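Local coordinates for glycosyl hydrolase, family 38 (Enterococcus faecalis, PDB 5KBP), which probably hydrolyses alpha-mannosidic bonds, as alpha-mannosidases do, at residues 461-466 against 490-495; 449-454 against 507-512. One frame throughout, in Å; residues are numbered along the deposited sequence.

Interaction 1 of 2, residues 461-466 against 490-495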
loop_
_atom_site.group_PDB
_atom_site.type_symbol
_atom_site.label_atom_id
_atom_site.label_comp_id
_atom_site.label_asym_id
_atom_site.label_seq_id
_atom_site.Cartn_x
_atom_site.Cartn_y
_atom_site.Cartn_z
ATOM N N VAL A 461 38.592 6.891 -25.066
ATOM C CA VAL A 461 37.266 6.697 -25.644
ATOM C C VAL A 461 36.580 8.050 -25.750
ATOM O O VAL A 461 36.656 8.872 -24.827
ATOM C CB VAL A 461 36.431 5.715 -24.799
ATOM C CG1 VAL A 461 35.088 5.442 -25.466
ATOM C CG2 VAL A 461 37.198 4.421 -24.580
ATOM N N ALA A 462 35.915 8.288 -26.878
ATOM C CA ALA A 462 35.216 9.548 -27.082
ATOM C C ALA A 462 34.082 9.701 -26.076
ATOM O O ALA A 462 33.324 8.760 -25.821
ATOM C CB ALA A 462 34.670 9.629 -28.507
ATOM N N SER A 463 33.968 10.894 -25.500
ATOM C CA SER A 463 32.965 11.152 -24.476
ATOM C C SER A 463 32.713 12.653 -24.395
ATOM O O SER A 463 33.302 13.447 -25.134
ATOM C CB SER A 463 33.403 10.594 -23.120
ATOM O OG SER A 463 34.477 11.347 -22.586
ATOM N N ARG A 464 31.824 13.032 -23.478
ATOM C CA ARG A 464 31.499 14.429 -23.227
ATOM C C ARG A 464 31.049 14.564 -21.782
ATOM O O ARG A 464 30.214 13.782 -21.317
ATOM C CB ARG A 464 30.402 14.928 -24.176
ATOM C CG ARG A 464 30.013 16.384 -23.963
ATOM C CD ARG A 464 28.936 16.829 -24.941
ATOM N NE ARG A 464 27.646 16.196 -24.675
ATOM C CZ ARG A 464 26.689 16.739 -23.930
ATOM N NH1 ARG A 464 26.874 17.929 -23.376
ATOM N NH2 ARG A 464 25.546 16.095 -23.739
ATOM N N ILE A 465 31.603 15.545 -21.076
ATOM C CA ILE A 465 31.219 15.805 -19.692
ATOM C C ILE A 465 29.882 16.537 -19.707
ATOM O O ILE A 465 29.789 17.675 -20.173
ATOM C CB ILE A 465 32.290 16.612 -18.950
ATOM C CG1 ILE A 465 33.613 15.842 -18.924
ATOM C CG2 ILE A 465 31.828 16.939 -17.537
ATOM C CD1 ILE A 465 33.508 14.461 -18.311
ATOM N N VAL A 466 28.840 15.882 -19.198
ATOM C CA VAL A 466 27.498 16.457 -19.242
ATOM C C VAL A 466 27.310 17.479 -18.127
ATOM O O VAL A 466 26.974 18.642 -18.377
ATOM C CB VAL A 466 26.434 15.347 -19.168
ATOM C CG1 VAL A 466 25.040 15.950 -19.136
ATOM C CG2 VAL A 466 26.585 14.399 -20.343
ATOM N N LEU A 490 30.539 13.304 -11.420
ATOM C CA LEU A 490 30.681 13.724 -12.804
ATOM C C LEU A 490 29.836 12.813 -13.682
ATOM O O LEU A 490 29.866 11.587 -13.524
ATOM C CB LEU A 490 32.146 13.686 -13.244
ATOM C CG LEU A 490 32.515 14.673 -14.352
ATOM C CD1 LEU A 490 32.096 16.081 -13.959
ATOM C CD2 LEU A 490 34.003 14.618 -14.650
ATOM N N THR A 491 29.076 13.413 -14.591
ATOM C CA THR A 491 28.178 12.690 -15.486
ATOM C C THR A 491 28.813 12.656 -16.871
ATOM O O THR A 491 28.925 13.693 -17.534
ATOM C CB THR A 491 26.802 13.351 -15.519
ATOM O OG1 THR A 491 26.212 13.293 -14.213
ATOM C CG2 THR A 491 25.898 12.646 -16.509
ATOM N N VAL A 492 29.226 11.467 -17.303
ATOM C CA VAL A 492 29.949 11.279 -18.556
ATOM C C VAL A 492 29.022 10.621 -19.566
ATOM O O VAL A 492 28.238 9.730 -19.220
ATOM C CB VAL A 492 31.223 10.438 -18.341
ATOM C CG1 VAL A 492 32.023 10.338 -19.630
ATOM C CG2 VAL A 492 32.070 11.036 -17.227
ATOM N N GLU A 493 29.114 11.062 -20.819
ATOM C CA GLU A 493 28.267 10.574 -21.900
ATOM C C GLU A 493 29.107 9.718 -22.839
ATOM O O GLU A 493 30.123 10.186 -23.365
ATOM C CB GLU A 493 27.629 11.741 -22.652
ATOM C CG GLU A 493 26.444 11.361 -23.519
ATOM C CD GLU A 493 25.756 12.570 -24.122
ATOM O OE1 GLU A 493 26.456 13.546 -24.465
ATOM O OE2 GLU A 493 24.513 12.549 -24.245
ATOM N N LEU A 494 28.686 8.474 -23.049
ATOM C CA LEU A 494 29.383 7.547 -23.927
ATOM C C LEU A 494 28.480 7.136 -25.082
ATOM O O LEU A 494 27.253 7.091 -24.948
ATOM C CB LEU A 494 29.851 6.294 -23.169
ATOM C CG LEU A 494 30.908 6.476 -22.077
ATOM C CD1 LEU A 494 31.329 5.129 -21.513
ATOM C CD2 LEU A 494 32.113 7.228 -22.615
ATOM N N SER A 495 29.100 6.835 -26.219
ATOM C CA SER A 495 28.400 6.369 -27.415
ATOM C C SER A 495 28.731 4.891 -27.599
ATOM O O SER A 495 29.803 4.544 -28.102
ATOM C CB SER A 495 28.800 7.190 -28.638
ATOM O OG SER A 495 28.134 6.730 -29.802
#

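Interaction 2 of 2, residues 449-454 against 507-512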
loop_
_atom_site.group_PDB
_atom_site.type_symbol
_atom_site.label_atom_id
_atom_site.label_comp_id
_atom_site.label_asym_id
_atom_site.label_seq_id
_atom_site.Cartn_x
_atom_site.Cartn_y
_atom_site.Cartn_z
ATOM N N PRO A 449 38.740 19.362 -12.704
ATOM C CA PRO A 449 39.680 19.061 -13.787
ATOM C C PRO A 449 38.961 18.427 -14.967
ATOM O O PRO A 449 37.882 17.847 -14.837
ATOM C CB PRO A 449 40.666 18.076 -13.147
ATOM C CG PRO A 449 40.430 18.176 -11.663
ATOM C CD PRO A 449 38.990 18.538 -11.511
ATOM N N ASP A 450 39.577 18.555 -16.138
ATOM C CA ASP A 450 39.055 17.896 -17.327
ATOM C C ASP A 450 39.427 16.420 -17.288
ATOM O O ASP A 450 40.582 16.071 -17.026
ATOM C CB ASP A 450 39.598 18.554 -18.594
ATOM C CG ASP A 450 38.896 18.066 -19.846
ATOM O OD1 ASP A 450 37.719 17.662 -19.747
ATOM O OD2 ASP A 450 39.519 18.088 -20.929
ATOM N N TYR A 451 38.448 15.557 -17.535
ATOM C CA TYR A 451 38.644 14.120 -17.443
ATOM C C TYR A 451 38.534 13.465 -18.814
ATOM O O TYR A 451 38.045 14.056 -19.780
ATOM C CB TYR A 451 37.638 13.488 -16.473
ATOM C CG TYR A 451 37.992 13.706 -15.021
ATOM C CD1 TYR A 451 38.804 12.806 -14.342
ATOM C CD2 TYR A 451 37.524 14.816 -14.329
ATOM C CE1 TYR A 451 39.136 13.003 -13.013
ATOM C CE2 TYR A 451 37.849 15.021 -13.001
ATOM C CZ TYR A 451 38.656 14.112 -12.348
ATOM O OH TYR A 451 38.983 14.312 -11.026
ATOM N N GLN A 452 38.996 12.218 -18.877
ATOM C CA GLN A 452 39.093 11.466 -20.118
ATOM C C GLN A 452 38.726 10.015 -19.851
ATOM O O GLN A 452 39.107 9.452 -18.821
ATOM C CB GLN A 452 40.510 11.566 -20.703
ATOM C CG GLN A 452 40.765 10.717 -21.936
ATOM C CD GLN A 452 42.198 10.832 -22.422
ATOM O OE1 GLN A 452 42.888 9.827 -22.597
ATOM N NE2 GLN A 452 42.653 12.060 -22.640
ATOM N N VAL A 453 37.986 9.412 -20.778
ATOM C CA VAL A 453 37.557 8.022 -20.652
ATOM C C VAL A 453 38.555 7.129 -21.375
ATOM O O VAL A 453 38.966 7.426 -22.503
ATOM C CB VAL A 453 36.139 7.831 -21.212
ATOM C CG1 VAL A 453 35.689 6.385 -21.045
ATOM C CG2 VAL A 453 35.173 8.779 -20.530
ATOM N N ILE A 454 38.948 6.033 -20.728
ATOM C CA ILE A 454 39.877 5.076 -21.311
ATOM C C ILE A 454 39.357 3.666 -21.081
ATOM O O ILE A 454 38.612 3.401 -20.133
ATOM C CB ILE A 454 41.306 5.220 -20.738
ATOM C CG1 ILE A 454 41.298 5.032 -19.220
ATOM C CG2 ILE A 454 41.915 6.561 -21.130
ATOM C CD1 ILE A 454 42.682 4.912 -18.621
ATOM N N PHE A 507 35.485 0.640 -18.202
ATOM C CA PHE A 507 36.134 1.885 -18.587
ATOM C C PHE A 507 36.634 2.578 -17.325
ATOM O O PHE A 507 36.390 2.123 -16.205
ATOM C CB PHE A 507 35.179 2.789 -19.377
ATOM C CG PHE A 507 34.614 2.141 -20.611
ATOM C CD1 PHE A 507 35.297 2.197 -21.814
ATOM C CD2 PHE A 507 33.399 1.479 -20.567
ATOM C CE1 PHE A 507 34.780 1.605 -22.950
ATOM C CE2 PHE A 507 32.875 0.884 -21.700
ATOM C CZ PHE A 507 33.567 0.947 -22.893
ATOM N N ALA A 508 37.344 3.689 -17.507
ATOM C CA ALA A 508 37.871 4.437 -16.376
ATOM C C ALA A 508 37.892 5.918 -16.715
ATOM O O ALA A 508 37.846 6.311 -17.884
ATOM C CB ALA A 508 39.274 3.962 -15.982
ATOM N N LEU A 509 37.971 6.738 -15.671
ATOM C CA LEU A 509 37.970 8.192 -15.793
ATOM C C LEU A 509 39.290 8.712 -15.244
ATOM O O LEU A 509 39.514 8.690 -14.028
ATOM C CB LEU A 509 36.781 8.797 -15.046
ATOM C CG LEU A 509 36.123 10.040 -15.647
ATOM C CD1 LEU A 509 35.538 9.723 -17.011
ATOM C CD2 LEU A 509 35.049 10.568 -14.712
ATOM N N ILE A 510 40.166 9.171 -16.134
ATOM C CA ILE A 510 41.462 9.707 -15.745
ATOM C C ILE A 510 41.496 11.196 -16.062
ATOM O O ILE A 510 40.716 11.710 -16.870
ATOM C CB ILE A 510 42.629 8.979 -16.439
ATOM C CG1 ILE A 510 42.555 9.173 -17.955
ATOM C CG2 ILE A 510 42.618 7.505 -16.088
ATOM C CD1 ILE A 510 43.739 8.599 -18.701
ATOM N N GLN A 511 42.421 11.897 -15.409
ATOM C CA GLN A 511 42.614 13.312 -15.691
ATOM C C GLN A 511 43.332 13.480 -17.023
ATOM O O GLN A 511 44.371 12.858 -17.266
ATOM C CB GLN A 511 43.409 13.980 -14.573
ATOM C CG GLN A 511 42.705 13.996 -13.228
ATOM C CD GLN A 511 43.259 15.058 -12.301
ATOM O OE1 GLN A 511 43.934 15.990 -12.738
ATOM N NE2 GLN A 511 42.974 14.924 -11.011
ATOM N N GLY A 512 42.776 14.320 -17.884
ATOM C CA GLY A 512 43.369 14.563 -19.182
ATOM C C GLY A 512 42.383 15.255 -20.090
ATOM O O GLY A 512 41.214 15.457 -19.746
#

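Interaction 1 of 2, residues 461-466 against 490-495
The guanidinium of Arg464 has Glu493 OE1 at its edge, near its plane, and Val466 CG2 on one face, offset toward the rim. The two groups bridge neighbouring strands of an antiparallel beta hairpin, 463-475 with 483-499. Arg464 forms a salt bridge side-on, through NE and NH2, and both nitrogens donate to Glu493 OE1. Arg464 NH2 lies 2.8 Å from Glu493 OE1 and meets it from above the carboxylate plane. NE comes nearly along the C-O axis. Both donors share OE1, and the planes stand 58° apart, so the usual flat pairing with two oxygens is not formed. Both chains leave their strands with CG anti to the backbone N, and that of Arg464 then bends at chi3 (69°), which turns NE toward Glu493 OE1.

The other face of the hairpin is largely apolar. Ile465 CG2 packs on Leu490 CD1 at 3.7 Å, and Ile465 CD1 on Val492 CG2 at 3.9 Å. Ser463 CB rests against Leu494 CD2. This face continues onto Val453 and Tyr451 of strand 451-454. The backbone pairing is uneven: Arg464 N to Glu493 O is weak, whereas Val466 N reaches Thr491 O at 2.8 Å, with a C=O...N angle of 172°.

Interaction 2 of 2, residues 449-454 against 507-512
Ile454 and Ile510 meet on one face of an antiparallel strand pair, 451-454 with 503-511, their side chains crossing at about a right angle. The pair lies in the family 38 C-terminal domain 1, where strand 503-511 also pairs with strand 404-410. The side chain of Ile510 can be followed outward. CB branches to Ile510 CG2, which touches Ile454 CD1 at 3.6 Å. The other branch starts with Ile510 CG1, between the backbone N and the carbonyl carbon (chi1 63°), and passes Gln452 O at 3.6 Å. At the tip, Ile510 CD1 lies 3.7 Å from Ile454 CG2. Pro400 and Ala403 also touch this side chain.

On the opposite face Val453 CG2 packs on Leu509 CD1 at 3.7 Å. Tyr451 CB sits against Leu509 CG. At the end of the pairing the side chains of Tyr451 and Gln511 diverge, yet Tyr451 CE1 still meets Gln511 CG at 3.7 Å. The ring and the Gln511 amide plane are 69° apart.

The backbone joins the strands through paired bonds between Gln452 and Ile510 and between Ile454 and Ala508. Gly512 N adds a bond to Asp450 O at 2.9 Å. Asp450 OD2 accepts from Thr514 N, and Gln452 NE2 donates to Glu513 O. The chemistry is thus divided. Main-chain bonds set the register and apolar contacts pack on both faces, while Asp450 and Gln452 bind the chain just after Gly512.

How the interactions relate
From the N terminus, strand 451-454 comes first. The chain turns back through 460-461, where Val461 still pairs with Val453 in the sheet of interaction 2, its N probably bonded to Val453 O. It then passes into the hairpin of strands 463-475 and 483-499. Interaction 1 closes this inner loop. Strand 503-511 follows, and interaction 2 closes the outer loop, so interaction 1 is nested inside it. The two centres are about 9 Å apart. Interaction 1 belongs to a three-stranded antiparallel sheet with 416-430 at its other side; interaction 2 belongs to a separate sheet that includes 404-410. Packing of Leu490 on Tyr451 and of Val492 on Val453 joins the two sheets.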